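Local coordinates for putative Lipoprotein (PDB 3U24) that is of unknown function but binds zinc and calcium ions and belongs to the DUF885 family of the Peptidase_MA clan, so it is perhaps related to metallopeptidases, at residues E243-Y246 against E247-F250; I477-Y480 against S481-K485; A256-T259 against A260-Y264; K510-R513 against A514-Q518. All blocks are in the same frame, centred on the assembly; numbering follows the deposited sequence.

Contact 1. Residues E243-Y246 against E247-F250; sequences EELY and EQKF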
ATOM      1  N   GLU A 243      14.946  16.328   4.027  1.00 26.30           N
ATOM      2  CA  GLU A 243      14.264  16.930   2.888  1.00 28.96           C
ATOM      3  C   GLU A 243      14.715  16.439   1.485  1.00 28.08           C
ATOM      4  O   GLU A 243      13.882  16.142   0.631  1.00 27.29           O
ATOM      5  CB  GLU A 243      14.394  18.449   2.937  1.00 29.83           C
ATOM      6  CG  GLU A 243      13.675  19.182   1.795  1.00 32.68           C
ATOM      7  CD  GLU A 243      13.411  20.667   2.146  1.00 36.08           C
ATOM      8  OE1 GLU A 243      14.345  21.334   2.664  1.00 40.87           O
ATOM      9  OE2 GLU A 243      12.283  21.176   1.942  1.00 35.48           O
ATOM     10  N   GLU A 244      16.018  16.394   1.243  1.00 29.55           N
ATOM     11  CA  GLU A 244      16.514  16.067  -0.080  1.00 30.67           C
ATOM     12  C   GLU A 244      16.074  14.653  -0.492  1.00 27.88           C
ATOM     13  O   GLU A 244      15.558  14.465  -1.592  1.00 26.69           O
ATOM     14  CB  GLU A 244      18.034  16.220  -0.211  1.00 36.10           C
ATOM     15  CG  GLU A 244      18.501  16.057  -1.681  1.00 45.05           C
ATOM     16  CD  GLU A 244      19.950  16.471  -1.998  1.00 56.42           C
ATOM     17  OE1 GLU A 244      20.861  16.270  -1.148  1.00 63.01           O
ATOM     18  OE2 GLU A 244      20.192  16.979  -3.140  1.00 67.10           O
ATOM     19  N   LEU A 245      16.305  13.671   0.371  1.00 25.05           N
ATOM     20  CA  LEU A 245      15.918  12.290   0.088  1.00 24.05           C
ATOM     21  C   LEU A 245      14.393  12.118   0.024  1.00 22.79           C
ATOM     22  O   LEU A 245      13.895  11.318  -0.769  1.00 21.55           O
ATOM     23  CB  LEU A 245      16.545  11.316   1.077  1.00 23.28           C
ATOM     24  CG  LEU A 245      18.074  11.183   1.018  1.00 23.69           C
ATOM     25  CD1 LEU A 245      18.578  10.314   2.176  1.00 22.85           C
ATOM     26  CD2 LEU A 245      18.547  10.617  -0.320  1.00 23.10           C
ATOM     27  N   TYR A 246      13.674  12.907   0.819  1.00 22.04           N
ATOM     28  CA  TYR A 246      12.239  12.748   0.933  1.00 21.29           C
ATOM     29  C   TYR A 246      11.600  13.199  -0.363  1.00 21.31           C
ATOM     30  O   TYR A 246      10.812  12.463  -0.943  1.00 20.76           O
ATOM     31  CB  TYR A 246      11.678  13.507   2.128  1.00 21.00           C
ATOM     32  CG  TYR A 246      10.239  13.161   2.445  1.00 20.21           C
ATOM     33  CD1 TYR A 246       9.207  13.819   1.804  1.00 20.33           C
ATOM     34  CD2 TYR A 246       9.923  12.209   3.389  1.00 19.93           C
ATOM     35  CE1 TYR A 246       7.888  13.545   2.067  1.00 19.94           C
ATOM     36  CE2 TYR A 246       8.613  11.903   3.671  1.00 20.03           C
ATOM     37  CZ  TYR A 246       7.584  12.594   2.993  1.00 20.42           C
ATOM     38  OH  TYR A 246       6.252  12.345   3.238  1.00 20.13           O
ATOM     39  N   GLU A 247      11.985  14.365  -0.848  1.00 21.84           N
ATOM     40  CA  GLU A 247      11.502  14.840  -2.132  1.00 22.09           C
ATOM     41  C   GLU A 247      11.840  13.895  -3.289  1.00 23.07           C
ATOM     42  O   GLU A 247      10.992  13.662  -4.159  1.00 22.33           O
ATOM     43  CB  GLU A 247      12.056  16.214  -2.440  1.00 22.62           C
ATOM     44  CG  GLU A 247      11.523  17.335  -1.535  1.00 23.11           C
ATOM     45  CD  GLU A 247      10.082  17.728  -1.854  1.00 23.65           C
ATOM     46  OE1 GLU A 247       9.453  17.139  -2.782  1.00 22.77           O
ATOM     47  OE2 GLU A 247       9.545  18.614  -1.154  1.00 24.05           O
ATOM     48  N   GLN A 248      13.061  13.354  -3.319  1.00 24.02           N
ATOM     49  CA  GLN A 248      13.435  12.451  -4.402  1.00 24.58           C
ATOM     50  C   GLN A 248      12.569  11.192  -4.266  1.00 23.39           C
ATOM     51  O   GLN A 248      12.012  10.717  -5.271  1.00 23.82           O
ATOM     52  CB  GLN A 248      14.957  12.114  -4.436  1.00 27.54           C
ATOM     53  CG  GLN A 248      15.874  13.274  -4.822  1.00 31.42           C
ATOM     54  CD  GLN A 248      17.418  13.128  -4.528  1.00 35.18           C
ATOM     55  OE1 GLN A 248      17.873  12.328  -3.700  1.00 37.72           O
ATOM     56  NE2 GLN A 248      18.208  13.972  -5.194  1.00 37.80           N
ATOM     57  N   LYS A 249      12.418  10.650  -3.049  1.00 21.96           N
ATOM     58  CA  LYS A 249      11.610   9.430  -2.874  1.00 21.51           C
ATOM     59  C   LYS A 249      10.142   9.663  -3.259  1.00 20.48           C
ATOM     60  O   LYS A 249       9.509   8.810  -3.871  1.00 19.24           O
ATOM     61  CB  LYS A 249      11.693   8.891  -1.443  1.00 21.93           C
ATOM     62  CG  LYS A 249      11.066   7.505  -1.236  1.00 22.33           C
ATOM     63  CD  LYS A 249      11.493   6.913   0.127  1.00 23.21           C
ATOM     64  CE  LYS A 249      11.225   5.418   0.303  1.00 23.37           C
ATOM     65  NZ  LYS A 249       9.803   5.071   0.224  1.00 24.54           N
ATOM     66  N   PHE A 250       9.629  10.809  -2.849  1.00 20.54           N
ATOM     67  CA  PHE A 250       8.275  11.225  -3.153  1.00 20.83           C
ATOM     68  C   PHE A 250       8.123  11.300  -4.659  1.00 20.65           C
ATOM     69  O   PHE A 250       7.179  10.732  -5.168  1.00 20.79           O
ATOM     70  CB  PHE A 250       7.975  12.557  -2.467  1.00 21.09           C
ATOM     71  CG  PHE A 250       6.591  13.092  -2.692  1.00 21.11           C
ATOM     72  CD1 PHE A 250       5.546  12.695  -1.901  1.00 20.86           C
ATOM     73  CD2 PHE A 250       6.353  14.057  -3.675  1.00 21.29           C
ATOM     74  CE1 PHE A 250       4.263  13.215  -2.103  1.00 21.00           C
ATOM     75  CE2 PHE A 250       5.084  14.572  -3.880  1.00 21.08           C
ATOM     76  CZ  PHE A 250       4.032  14.128  -3.117  1.00 21.03           C
TER
HETATM   77  O   HOH W   1      10.284  19.527   1.277  1.00 22.95           O
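E243 and E247 meet across the first turn of the α-helix 243-254, where successive i to i+4 pairs tie E243-Y246 to E247-F250. The backbone supplies four bonds. E247 N reaches E243 O at 3.0 Å with an almost straight N-H...O angle of 176°, and Q248 N, K249 N and F250 N bond in turn to the carbonyl oxygens of E244, L245 and Y246.

The side-chain contacts are looser. E244 and Q248 run alongside each other, pointing the same way, their carboxylate and amide planes 25° apart; E244 CG lies 4.1 Å from Q248 NE2. L245 CD2 comes at the same amide from its oxygen side, 3.8 Å from Q248 OE1, which is hydrogen-bonded to W106 NE1.

The carboxylates of E243 and E247 are joined through water. E247 has CG anti to its carbonyl carbon (chi1 -68°) and bends again at chi2, a course that keeps its carboxylate near the start of the next helix, where OE1 and OE2 accept from A260 N and K261 N. The two like-charged glutamates keep 4.9 Å between E243 OE2 and E247 OE2, and the shared water donates to both oxygens, 2.7 Å from each.

Contact 2. Residues I477-Y480 against S481-K485; sequences ILDY and SIHVK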
ATOM      1  N   ILE A 477       0.599  15.203   6.720  1.00 21.37           N
ATOM      2  CA  ILE A 477       1.249  16.092   7.699  1.00 21.38           C
ATOM      3  C   ILE A 477       2.275  15.330   8.561  1.00 21.82           C
ATOM      4  O   ILE A 477       3.422  15.769   8.758  1.00 23.30           O
ATOM      5  CB  ILE A 477       0.196  16.799   8.561  1.00 21.35           C
ATOM      6  CG1 ILE A 477      -0.671  17.661   7.657  1.00 21.78           C
ATOM      7  CG2 ILE A 477       0.817  17.679   9.649  1.00 21.72           C
ATOM      8  CD1 ILE A 477      -1.793  18.362   8.371  1.00 22.53           C
ATOM      9  N   LEU A 478       1.865  14.182   9.044  1.00 21.54           N
ATOM     10  CA  LEU A 478       2.669  13.383   9.932  1.00 22.15           C
ATOM     11  C   LEU A 478       3.914  12.876   9.224  1.00 22.09           C
ATOM     12  O   LEU A 478       5.057  13.036   9.717  1.00 21.49           O
ATOM     13  CB  LEU A 478       1.841  12.198  10.433  1.00 22.60           C
ATOM     14  CG  LEU A 478       2.573  11.127  11.257  1.00 24.17           C
ATOM     15  CD1 LEU A 478       2.559  11.535  12.703  1.00 25.03           C
ATOM     16  CD2 LEU A 478       1.926   9.747  11.172  1.00 24.55           C
ATOM     17  N   ASP A 479       3.712  12.272   8.053  1.00 21.97           N
ATOM     18  CA  ASP A 479       4.846  11.637   7.379  1.00 22.70           C
ATOM     19  C   ASP A 479       5.912  12.677   7.017  1.00 22.35           C
ATOM     20  O   ASP A 479       7.110  12.479   7.267  1.00 21.56           O
ATOM     21  CB  ASP A 479       4.422  10.838   6.159  1.00 23.50           C
ATOM     22  CG  ASP A 479       5.545   9.937   5.635  1.00 25.44           C
ATOM     23  OD1 ASP A 479       5.834   8.883   6.279  1.00 27.67           O
ATOM     24  OD2 ASP A 479       6.112  10.266   4.557  1.00 27.13           O
ATOM     25  N   TYR A 480       5.448  13.802   6.489  1.00 21.73           N
ATOM     26  CA  TYR A 480       6.307  14.888   6.070  1.00 21.42           C
ATOM     27  C   TYR A 480       6.985  15.529   7.259  1.00 21.53           C
ATOM     28  O   TYR A 480       8.201  15.720   7.253  1.00 21.03           O
ATOM     29  CB  TYR A 480       5.490  15.931   5.279  1.00 21.57           C
ATOM     30  CG  TYR A 480       6.312  17.058   4.691  1.00 22.39           C
ATOM     31  CD1 TYR A 480       6.960  16.914   3.468  1.00 22.86           C
ATOM     32  CD2 TYR A 480       6.476  18.253   5.370  1.00 23.04           C
ATOM     33  CE1 TYR A 480       7.746  17.957   2.930  1.00 23.57           C
ATOM     34  CE2 TYR A 480       7.255  19.289   4.852  1.00 23.61           C
ATOM     35  CZ  TYR A 480       7.873  19.152   3.621  1.00 24.00           C
ATOM     36  OH  TYR A 480       8.646  20.200   3.100  1.00 24.64           O
ATOM     37  N   SER A 481       6.208  15.860   8.286  1.00 21.58           N
ATOM     38  CA  SER A 481       6.770  16.569   9.433  1.00 22.30           C
ATOM     39  C   SER A 481       7.817  15.744  10.170  1.00 22.25           C
ATOM     40  O   SER A 481       8.797  16.289  10.622  1.00 22.54           O
ATOM     41  CB  SER A 481       5.686  17.079  10.366  1.00 22.22           C
ATOM     42  OG  SER A 481       4.764  17.875   9.610  1.00 22.67           O
ATOM     43  N   ILE A 482       7.618  14.442  10.249  1.00 22.33           N
ATOM     44  CA  ILE A 482       8.570  13.545  10.904  1.00 23.22           C
ATOM     45  C   ILE A 482       9.902  13.505  10.142  1.00 22.93           C
ATOM     46  O   ILE A 482      10.948  13.700  10.713  1.00 23.48           O
ATOM     47  CB  ILE A 482       7.960  12.123  11.033  1.00 23.72           C
ATOM     48  CG1 ILE A 482       6.924  12.122  12.153  1.00 24.55           C
ATOM     49  CG2 ILE A 482       9.031  11.060  11.322  1.00 24.75           C
ATOM     50  CD1 ILE A 482       6.147  10.814  12.253  1.00 24.09           C
ATOM     51  N   HIS A 483       9.844  13.319   8.836  1.00 22.42           N
ATOM     52  CA  HIS A 483      11.036  13.131   8.028  1.00 22.79           C
ATOM     53  C   HIS A 483      11.737  14.404   7.601  1.00 23.73           C
ATOM     54  O   HIS A 483      12.946  14.387   7.346  1.00 22.75           O
ATOM     55  CB  HIS A 483      10.678  12.278   6.839  1.00 21.96           C
ATOM     56  CG  HIS A 483      10.458  10.867   7.223  1.00 22.07           C
ATOM     57  ND1 HIS A 483      11.473  10.074   7.604  1.00 22.55           N
ATOM     58  CD2 HIS A 483       9.296  10.131   7.406  1.00 21.65           C
ATOM     59  CE1 HIS A 483      10.985   8.889   7.973  1.00 21.97           C
ATOM     60  NE2 HIS A 483       9.659   8.913   7.825  1.00 21.17           N
ATOM     61  N   VAL A 484      10.994  15.513   7.564  1.00 23.90           N
ATOM     62  CA  VAL A 484      11.504  16.763   7.053  1.00 24.38           C
ATOM     63  C   VAL A 484      11.594  17.827   8.134  1.00 26.23           C
ATOM     64  O   VAL A 484      12.473  18.690   8.067  1.00 26.98           O
ATOM     65  CB  VAL A 484      10.664  17.296   5.839  1.00 24.02           C
ATOM     66  CG1 VAL A 484      11.251  18.621   5.295  1.00 23.94           C
ATOM     67  CG2 VAL A 484      10.659  16.249   4.734  1.00 22.79           C
ATOM     68  N   LYS A 485      10.700  17.788   9.112  1.00 26.88           N
ATOM     69  CA  LYS A 485      10.579  18.925  10.041  1.00 29.00           C
ATOM     70  C   LYS A 485      10.833  18.540  11.496  1.00 28.11           C
ATOM     71  O   LYS A 485      10.499  19.304  12.393  1.00 29.31           O
ATOM     72  CB  LYS A 485       9.181  19.564   9.945  1.00 29.51           C
ATOM     73  CG  LYS A 485       8.821  20.104   8.583  1.00 30.43           C
ATOM     74  CD  LYS A 485       7.384  20.609   8.592  1.00 31.54           C
ATOM     75  CE  LYS A 485       7.200  21.932   9.328  1.00 32.51           C
ATOM     76  NZ  LYS A 485       7.526  23.044   8.394  1.00 36.40           N
TER
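This is a local, largely buried contact within the last turns of the long helix 459-485, with Y480 and V484 packed one turn apart and Y480 on the side facing helix 260-289. V484 sits over one face of the phenol ring, its CB 4.0 Å from the centroid and only 11° off the ring normal, a CH-pi contact. CG2 also lies over the face, near CE1, while CG1 reaches past the rim to the CZ-OH end, 3.8 Å from Y480 CZ; K485 CD comes in at the ring edge. Y264 of helix 260-289 also stacks with Y480. With an alanine in place of Y480, V484 and Y264 would probably lose the ring they pack on, and a gap would open between helices 459-485 and 260-289.

On the side that meets helix 504-516, L478 and I482 lie alongside one another, CD1 to CD1 at 3.7 Å. S481 turns its hydroxyl back along the helix: OG, anti to the carbonyl carbon (chi1 -54°), donates to I477 O at 2.6 Å, and S481 N donates to the same oxygen at 2.8 Å from the opposite face of the carbonyl plane. D479 O lies near the plane of the H483 ring at its edge, 3.2 Å from CD2. The I477 carbonyl is thus gripped twice, and the buried serine hydroxyl spends its hydrogen on a carbonyl of its own helix, so it needs no outside acceptor.

Contact 3. Residues A256-T259 against A260-Y264; sequences AGMT and AKQLY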
ATOM      1  N   ALA A 256       3.775  12.419  -8.354  1.00 24.84           N
ATOM      2  CA  ALA A 256       2.836  13.531  -8.318  1.00 24.48           C
ATOM      3  C   ALA A 256       3.340  14.644  -9.221  1.00 24.64           C
ATOM      4  O   ALA A 256       4.549  14.749  -9.555  1.00 24.10           O
ATOM      5  CB  ALA A 256       2.719  14.079  -6.900  1.00 24.23           C
ATOM      6  N   GLY A 257       2.387  15.491  -9.560  1.00 25.20           N
ATOM      7  CA  GLY A 257       2.608  16.700 -10.303  1.00 26.30           C
ATOM      8  C   GLY A 257       2.889  17.882  -9.406  1.00 26.52           C
ATOM      9  O   GLY A 257       2.642  19.003  -9.799  1.00 28.45           O
HETATM   10  N   MSE A 258       3.390  17.634  -8.206  1.00 27.12           N
HETATM   11  CA  MSE A 258       3.846  18.705  -7.304  1.00 27.63           C
HETATM   12  C   MSE A 258       4.938  18.133  -6.381  1.00 25.14           C
HETATM   13  O   MSE A 258       5.172  16.901  -6.377  1.00 23.68           O
HETATM   14  CB  MSE A 258       2.667  19.239  -6.504  1.00 29.68           C
HETATM   15  CG  MSE A 258       2.110  18.250  -5.502  1.00 32.28           C
HETATM   16 SE   MSE A 258       0.452  18.830  -4.565  1.00 36.87          SE
HETATM   17  CE  MSE A 258      -0.977  17.948  -5.604  1.00 34.17           C
ATOM     18  N   THR A 259       5.626  18.999  -5.642  1.00 23.00           N
ATOM     19  CA  THR A 259       6.600  18.519  -4.636  1.00 22.24           C
ATOM     20  C   THR A 259       5.883  18.095  -3.349  1.00 21.67           C
ATOM     21  O   THR A 259       4.697  18.396  -3.145  1.00 20.97           O
ATOM     22  CB  THR A 259       7.604  19.609  -4.241  1.00 21.96           C
ATOM     23  OG1 THR A 259       6.885  20.639  -3.571  1.00 21.61           O
ATOM     24  CG2 THR A 259       8.344  20.181  -5.468  1.00 22.57           C
ATOM     25  N   ALA A 260       6.640  17.476  -2.439  1.00 21.61           N
ATOM     26  CA  ALA A 260       6.091  17.020  -1.157  1.00 21.20           C
ATOM     27  C   ALA A 260       5.766  18.251  -0.326  1.00 21.47           C
ATOM     28  O   ALA A 260       4.751  18.293   0.339  1.00 20.89           O
ATOM     29  CB  ALA A 260       7.076  16.101  -0.427  1.00 20.57           C
ATOM     30  N   LYS A 261       6.612  19.275  -0.422  1.00 21.90           N
ATOM     31  CA  LYS A 261       6.392  20.518   0.304  1.00 22.57           C
ATOM     32  C   LYS A 261       5.075  21.121  -0.167  1.00 22.44           C
ATOM     33  O   LYS A 261       4.271  21.560   0.605  1.00 21.53           O
ATOM     34  CB  LYS A 261       7.541  21.488   0.032  1.00 23.96           C
ATOM     35  CG  LYS A 261       7.441  22.815   0.785  1.00 25.12           C
ATOM     36  CD  LYS A 261       8.712  23.615   0.595  1.00 26.71           C
ATOM     37  CE  LYS A 261       8.838  24.704   1.652  1.00 29.04           C
ATOM     38  NZ  LYS A 261       9.847  25.698   1.198  1.00 29.02           N
ATOM     39  N   GLN A 262       4.849  21.114  -1.468  1.00 22.73           N
ATOM     40  CA  GLN A 262       3.578  21.636  -1.946  1.00 23.10           C
ATOM     41  C   GLN A 262       2.386  20.854  -1.410  1.00 22.66           C
ATOM     42  O   GLN A 262       1.365  21.437  -1.022  1.00 23.81           O
ATOM     43  CB  GLN A 262       3.540  21.657  -3.479  1.00 23.00           C
ATOM     44  CG  GLN A 262       4.256  22.818  -4.121  1.00 22.67           C
ATOM     45  CD  GLN A 262       4.251  22.626  -5.626  1.00 23.14           C
ATOM     46  OE1 GLN A 262       4.866  21.690  -6.149  1.00 23.19           O
ATOM     47  NE2 GLN A 262       3.519  23.482  -6.330  1.00 22.68           N
ATOM     48  N   LEU A 263       2.486  19.537  -1.396  1.00 22.17           N
ATOM     49  CA  LEU A 263       1.363  18.731  -0.882  1.00 22.05           C
ATOM     50  C   LEU A 263       1.112  19.018   0.627  1.00 22.08           C
ATOM     51  O   LEU A 263      -0.027  19.088   1.084  1.00 21.58           O
ATOM     52  CB  LEU A 263       1.644  17.253  -1.051  1.00 21.13           C
ATOM     53  CG  LEU A 263       0.469  16.309  -0.707  1.00 20.84           C
ATOM     54  CD1 LEU A 263      -0.644  16.386  -1.756  1.00 20.23           C
ATOM     55  CD2 LEU A 263       0.974  14.910  -0.536  1.00 19.79           C
ATOM     56  N   TYR A 264       2.196  19.115   1.382  1.00 22.47           N
ATOM     57  CA  TYR A 264       2.125  19.431   2.815  1.00 23.34           C
ATOM     58  C   TYR A 264       1.394  20.755   3.023  1.00 24.05           C
ATOM     59  O   TYR A 264       0.514  20.841   3.847  1.00 24.29           O
ATOM     60  CB  TYR A 264       3.520  19.542   3.410  1.00 23.36           C
ATOM     61  CG  TYR A 264       3.574  20.158   4.799  1.00 24.65           C
ATOM     62  CD1 TYR A 264       3.294  19.401   5.919  1.00 24.89           C
ATOM     63  CD2 TYR A 264       3.960  21.492   4.984  1.00 25.63           C
ATOM     64  CE1 TYR A 264       3.361  19.960   7.175  1.00 25.84           C
ATOM     65  CE2 TYR A 264       4.036  22.056   6.225  1.00 26.28           C
ATOM     66  CZ  TYR A 264       3.729  21.273   7.328  1.00 26.61           C
ATOM     67  OH  TYR A 264       3.799  21.807   8.582  1.00 27.73           O
TER
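A capping box opens helix 260-289, with T259 at the N-cap and Q262 three residues on exchanging bonds between side chain and backbone. T259 OG1 accepts from Q262 N at 3.0 Å, the N-H...O angle being 162°. In return Q262 OE1 accepts from T259 N at 2.8 Å, the donor tilted 20° from the amide carbonyl plane; a weak bond from T259 OG1 to the same oxygen is longer. The threonine can do this because chi1 of 66° sets OG1 between its backbone N and carbonyl carbon, facing the first turn, while the glutamine side chain is extended beyond CG and crosses the threonine at about a right angle.

In this classic N-terminal arrangement the side chains take up amides that the helix cannot pair internally. The first ordinary helical bond follows, L263 N to T259 O at 3.0 Å.

Just ahead of the cap, selenomethionine M258 folds over the turn. Its CB lies 3.3 Å from Q262 OE1, and its SE rests 3.9 Å from L263 CD1, an apolar contact on the flank where helix 523-542 supplies Y525 and S526 to L263.

Contact 4. Residues K510-R513 against A514-Q518; sequences KWRR and ATLSQ. With ACY (acetic acid), chain Q.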
ATOM      1  N   LYS A 510       0.421   4.652  14.019  1.00 27.77           N
ATOM      2  CA  LYS A 510       0.815   5.571  12.970  1.00 27.81           C
ATOM      3  C   LYS A 510       2.212   6.139  13.159  1.00 26.82           C
ATOM      4  O   LYS A 510       2.989   6.206  12.208  1.00 25.20           O
ATOM      5  CB  LYS A 510      -0.191   6.693  12.847  1.00 30.23           C
ATOM      6  CG  LYS A 510      -1.453   6.301  12.118  1.00 32.49           C
ATOM      7  CD  LYS A 510      -1.232   6.215  10.610  1.00 34.32           C
ATOM      8  CE  LYS A 510      -2.515   5.748   9.918  1.00 36.17           C
ATOM      9  NZ  LYS A 510      -3.603   6.778  10.006  1.00 41.08           N
ATOM     10  N   TRP A 511       2.559   6.511  14.385  1.00 25.65           N
ATOM     11  CA  TRP A 511       3.915   6.933  14.670  1.00 25.80           C
ATOM     12  C   TRP A 511       4.931   5.861  14.268  1.00 26.82           C
ATOM     13  O   TRP A 511       5.901   6.142  13.550  1.00 25.27           O
ATOM     14  CB  TRP A 511       4.051   7.275  16.155  1.00 25.88           C
ATOM     15  CG  TRP A 511       5.470   7.364  16.616  1.00 25.43           C
ATOM     16  CD1 TRP A 511       6.180   6.429  17.351  1.00 25.67           C
ATOM     17  CD2 TRP A 511       6.422   8.452  16.361  1.00 25.53           C
ATOM     18  NE1 TRP A 511       7.481   6.863  17.562  1.00 25.93           N
ATOM     19  CE2 TRP A 511       7.678   8.065  17.009  1.00 25.19           C
ATOM     20  CE3 TRP A 511       6.349   9.683  15.729  1.00 25.44           C
ATOM     21  CZ2 TRP A 511       8.790   8.869  16.980  1.00 26.14           C
ATOM     22  CZ3 TRP A 511       7.483  10.481  15.697  1.00 25.21           C
ATOM     23  CH2 TRP A 511       8.667  10.095  16.319  1.00 25.85           C
ATOM     24  N   ARG A 512       4.713   4.635  14.740  1.00 27.46           N
ATOM     25  CA  ARG A 512       5.600   3.527  14.425  1.00 29.93           C
ATOM     26  C   ARG A 512       5.775   3.331  12.919  1.00 28.33           C
ATOM     27  O   ARG A 512       6.879   3.169  12.427  1.00 27.07           O
ATOM     28  CB  ARG A 512       5.095   2.223  15.043  1.00 34.55           C
ATOM     29  CG  ARG A 512       6.075   1.055  14.870  1.00 40.29           C
ATOM     30  CD  ARG A 512       5.551  -0.235  15.518  1.00 48.01           C
ATOM     31  NE  ARG A 512       6.593  -1.275  15.667  1.00 51.23           N
ATOM     32  CZ  ARG A 512       6.732  -2.341  14.873  1.00 55.06           C
ATOM     33  NH1 ARG A 512       5.895  -2.538  13.842  1.00 56.50           N
ATOM     34  NH2 ARG A 512       7.719  -3.220  15.109  1.00 56.74           N
ATOM     35  N   ARG A 513       4.672   3.351  12.202  1.00 28.02           N
ATOM     36  CA  ARG A 513       4.688   3.169  10.754  1.00 30.48           C
ATOM     37  C   ARG A 513       5.535   4.268  10.051  1.00 28.37           C
ATOM     38  O   ARG A 513       6.301   3.977   9.109  1.00 28.46           O
ATOM     39  CB  ARG A 513       3.250   3.150  10.257  1.00 31.95           C
ATOM     40  CG  ARG A 513       3.065   2.993   8.769  1.00 33.77           C
ATOM     41  CD  ARG A 513       1.593   2.722   8.511  1.00 35.75           C
ATOM     42  NE  ARG A 513       1.262   2.854   7.106  1.00 38.24           N
ATOM     43  CZ  ARG A 513       0.024   2.830   6.617  1.00 38.12           C
ATOM     44  NH1 ARG A 513      -1.021   2.668   7.438  1.00 38.09           N
ATOM     45  NH2 ARG A 513      -0.158   2.983   5.302  1.00 36.61           N
ATOM     46  N   ALA A 514       5.424   5.499  10.550  1.00 26.95           N
ATOM     47  CA  ALA A 514       6.194   6.651  10.037  1.00 25.76           C
ATOM     48  C   ALA A 514       7.669   6.603  10.411  1.00 25.93           C
ATOM     49  O   ALA A 514       8.486   7.194   9.705  1.00 27.45           O
ATOM     50  CB  ALA A 514       5.590   7.957  10.504  1.00 24.54           C
ATOM     51  N   THR A 515       8.021   5.917  11.497  1.00 24.85           N
ATOM     52  CA  THR A 515       9.403   5.766  11.862  1.00 25.55           C
ATOM     53  C   THR A 515      10.056   4.730  10.970  1.00 25.46           C
ATOM     54  O   THR A 515      11.258   4.785  10.745  1.00 26.92           O
ATOM     55  CB  THR A 515       9.603   5.326  13.338  1.00 27.81           C
ATOM     56  OG1 THR A 515       9.058   4.000  13.578  1.00 29.78           O
ATOM     57  CG2 THR A 515       8.958   6.294  14.293  1.00 28.20           C
ATOM     58  N   LEU A 516       9.279   3.781  10.464  1.00 24.50           N
ATOM     59  CA  LEU A 516       9.827   2.645   9.724  1.00 25.31           C
ATOM     60  C   LEU A 516       9.690   2.772   8.215  1.00 25.30           C
ATOM     61  O   LEU A 516      10.389   2.124   7.486  1.00 26.97           O
ATOM     62  CB  LEU A 516       9.203   1.314  10.219  1.00 24.53           C
ATOM     63  CG  LEU A 516       9.659   0.896  11.643  1.00 25.27           C
ATOM     64  CD1 LEU A 516       8.833  -0.276  12.201  1.00 24.63           C
ATOM     65  CD2 LEU A 516      11.145   0.573  11.660  1.00 24.37           C
ATOM     66  N   SER A 517       8.770   3.598   7.762  1.00 25.95           N
ATOM     67  CA  SER A 517       8.561   3.832   6.340  1.00 25.88           C
ATOM     68  C   SER A 517       8.502   5.341   6.075  1.00 25.03           C
ATOM     69  O   SER A 517       8.317   6.159   6.998  1.00 26.50           O
ATOM     70  CB  SER A 517       7.250   3.187   5.901  1.00 26.24           C
ATOM     71  OG  SER A 517       6.156   3.895   6.463  1.00 26.96           O
ATOM     72  N   GLN A 518       8.685   5.694   4.817  1.00 23.96           N
ATOM     73  CA  GLN A 518       8.687   7.073   4.358  1.00 23.66           C
ATOM     74  C   GLN A 518       7.856   7.150   3.069  1.00 23.79           C
ATOM     75  O   GLN A 518       7.859   6.171   2.280  1.00 23.41           O
ATOM     76  CB  GLN A 518      10.116   7.527   4.056  1.00 23.38           C
ATOM     77  CG  GLN A 518      11.132   7.102   5.094  1.00 24.04           C
ATOM     78  CD  GLN A 518      11.637   5.715   4.832  1.00 23.57           C
ATOM     79  OE1 GLN A 518      11.692   5.299   3.700  1.00 24.03           O
ATOM     80  NE2 GLN A 518      11.982   4.990   5.874  1.00 23.22           N
TER
HETATM   81  C   ACY Q 601      12.876   1.963   4.114  1.00 42.68           C
HETATM   82  O   ACY Q 601      12.497   1.893   5.313  1.00 41.69           O
HETATM   83  OXT ACY Q 601      12.316   2.700   3.245  1.00 45.54           O
HETATM   84  CH3 ACY Q 601      14.005   1.092   3.674  1.00 37.79           C
HETATM   85  O   HOH W   2       3.649   3.157   5.291  1.00 26.39           O
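A chi1 of 64° places T515 OG1 between its backbone N and carbonyl carbon and points CG2 at W511, whose ring is carried by a CG anti to the backbone N (chi1 165°). The methyl sits over one face of the indole, 3.7 Å from the centroid of the five-membered ring and nearest CE2 at 3.5 Å, a CH-pi contact. The other branch, OG1, donates to R512 O at 2.6 Å. A valine here would probably leave R512 O without its short hydroxyl bond.

R513 O gathers three donors as helix 504-516 ends: L516 N and S517 OG (2.7 Å) from above the carbonyl plane, S517 N (2.8 Å) closer to it. One water links S517 OG to R513 NE, at the edge of the guanidinium and in its plane, while R513 NH2 donates to Q520 OE1. L516 CD1 lies over the face of the R512 guanidinium, 4.0 Å from CZ.

Beyond the helix end, Q518 NE2 donates to the bound acetic acid. W511 packs against A492 and the calcium-binding E489 of helix 489-499, its side chain about 5 Å from a bound calcium ion; A514 meets I482 of helix 459-485, and R512 meets L173 of helix 168-179.

Along the chain the order is contact 1, 3, 2, 4, on helices 243-254, 260-289, 459-485 and 504-516. Contacts 1 and 3 follow each other across a short loop, their centres about 11 Å apart, whereas contact 2 returns from far along the sequence, its centre about 11 Å from that of contact 1 and about 10 Å from that of contact 4. Y246 OH meets D479 OD2 at 2.5 Å, H483 NE2 meets A514 O at 2.8 Å, and S481 OG lies 3.5 Å from Y264 CE1, so helix 459-485 touches all three other helices. Contacts 3 and 4, centres about 20 Å and nearest atoms about 10 Å apart, do not touch. Distant parts of the sequence thus meet in one packed group of helices.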